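Local coordinates for possible phosphoglycerate mutase GPM2 (Mycobacterium tuberculosis, PDB 2A6P), which acts as a broad-specificity phosphatase that removes phosphate from sugar phosphates and can serve as a fructose-1,6-bisphosphatase in gluconeogenesis, at residues A[136-139]-A[140-144]. Numbering follows the deposited sequence.
Sequences ALAL and EHMSS
M142 turns back along the C-terminal part of helix 124-141 and meets A138 and L139 through its sulfur: SD lies 4.1 Å from A138 CB and 4.4 Å from L139 CD2. On the leucine side, a chi1 of -69° sets CG of L139 beside its backbone N and anti to the carbonyl carbon, and from there the CD2 branch reaches the thioether. M142 has the same first torsion, which brings the start of its chain over the A138 carbonyl; CG comes to 3.1 Å from A138 O. A138 O accepts M142 N at 2.9 Å, a regular i to i+4 helix bond with an N-H...O angle of 153°, and, weakly, the N-H of H141. In the histidine phosphatase fold this helix packs against the central mixed sheet: here A138 lies on L13 and F149, M142 on L13 and V147, and H141 also touches V147. L139 joins M142 in touching W163 of helix 153-163, so the methionine thioether and the leucine contribute to the packing between the two helices. One residue after L139, E140 N is shared between two weak bonds, to A136 O at 3.4 Å and to L137 O at 3.2 Å. CB of E140 also rests near the L137 oxygen, while the rest of its extended side chain leaves the helix at an exposed position. L137 O has a further weak donor in H141 ND1, at 3.5 Å and oblique to the imidazole, and the tip of the L137 side chain, CD1, lies 4.0 Å from H141 CE1.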
loop_
_atom_site.group_PDB
_atom_site.type_symbol
_atom_site.label_atom_id
_atom_site.label_comp_id
_atom_site.label_asym_id
_atom_site.label_seq_id
_atom_site.Cartn_x
_atom_site.Cartn_y
_atom_site.Cartn_z
ATOM N N ALA A 136 -16.336 -6.277 -8.925
ATOM C CA ALA A 136 -17.790 -6.153 -9.050
ATOM C C ALA A 136 -18.460 -7.029 -8.003
ATOM O O ALA A 136 -19.450 -6.628 -7.385
ATOM C CB ALA A 136 -18.248 -6.575 -10.458
ATOM N N LEU A 137 -17.914 -8.226 -7.809
ATOM C CA LEU A 137 -18.455 -9.149 -6.825
ATOM C C LEU A 137 -18.400 -8.519 -5.429
ATOM O O LEU A 137 -19.391 -8.501 -4.694
ATOM C CB LEU A 137 -17.651 -10.450 -6.843
ATOM C CG LEU A 137 -18.003 -11.516 -5.802
ATOM C CD1 LEU A 137 -19.409 -12.043 -6.037
ATOM C CD2 LEU A 137 -17.004 -12.647 -5.891
ATOM N N ALA A 138 -17.232 -7.991 -5.085
ATOM C CA ALA A 138 -17.002 -7.368 -3.789
ATOM C C ALA A 138 -17.982 -6.239 -3.484
ATOM O O ALA A 138 -18.606 -6.226 -2.427
ATOM C CB ALA A 138 -15.575 -6.850 -3.722
ATOM N N LEU A 139 -18.102 -5.295 -4.415
ATOM C CA LEU A 139 -18.991 -4.140 -4.262
ATOM C C LEU A 139 -20.441 -4.514 -3.963
ATOM O O LEU A 139 -21.154 -3.759 -3.302
ATOM C CB LEU A 139 -18.948 -3.268 -5.521
ATOM C CG LEU A 139 -17.650 -2.517 -5.806
ATOM C CD1 LEU A 139 -17.749 -1.840 -7.158
ATOM C CD2 LEU A 139 -17.394 -1.498 -4.706
ATOM N N GLU A 140 -20.873 -5.679 -4.443
ATOM C CA GLU A 140 -22.240 -6.116 -4.215
ATOM C C GLU A 140 -22.481 -6.546 -2.786
ATOM O O GLU A 140 -23.574 -6.339 -2.255
ATOM C CB GLU A 140 -22.612 -7.263 -5.145
ATOM C CG GLU A 140 -24.079 -7.640 -5.017
ATOM C CD GLU A 140 -24.504 -8.690 -6.015
ATOM O OE1 GLU A 140 -23.917 -9.796 -5.992
ATOM O OE2 GLU A 140 -25.425 -8.407 -6.818
ATOM N N HIS A 141 -21.479 -7.149 -2.155
ATOM C CA HIS A 141 -21.647 -7.573 -0.774
ATOM C C HIS A 141 -21.283 -6.481 0.213
ATOM O O HIS A 141 -21.804 -6.447 1.320
ATOM C CB HIS A 141 -20.812 -8.817 -0.478
ATOM C CG HIS A 141 -21.339 -10.064 -1.119
ATOM N ND1 HIS A 141 -20.842 -10.560 -2.305
ATOM C CD2 HIS A 141 -22.342 -10.899 -0.754
ATOM C CE1 HIS A 141 -21.514 -11.646 -2.644
ATOM N NE2 HIS A 141 -22.430 -11.872 -1.719
ATOM N N MET A 142 -20.388 -5.589 -0.197
ATOM C CA MET A 142 -19.933 -4.491 0.653
ATOM C C MET A 142 -21.076 -3.529 0.946
ATOM O O MET A 142 -20.937 -2.586 1.727
ATOM C CB MET A 142 -18.783 -3.744 -0.029
ATOM C CG MET A 142 -17.487 -4.543 -0.128
ATOM S SD MET A 142 -16.220 -3.707 -1.111
ATOM C CE MET A 142 -15.928 -2.198 -0.074
ATOM N N SER A 143 -22.212 -3.768 0.305
ATOM C CA SER A 143 -23.377 -2.930 0.520
ATOM C C SER A 143 -23.919 -3.168 1.928
ATOM O O SER A 143 -24.634 -2.337 2.482
ATOM C CB SER A 143 -24.458 -3.269 -0.503
ATOM O OG SER A 143 -25.543 -2.375 -0.384
ATOM N N SER A 144 -23.554 -4.302 2.512
ATOM C CA SER A 144 -24.028 -4.651 3.841
ATOM C C SER A 144 -22.980 -5.290 4.749
ATOM O O SER A 144 -23.190 -5.392 5.957
ATOM C CB SER A 144 -25.226 -5.597 3.717
ATOM O OG SER A 144 -24.850 -6.810 3.085
#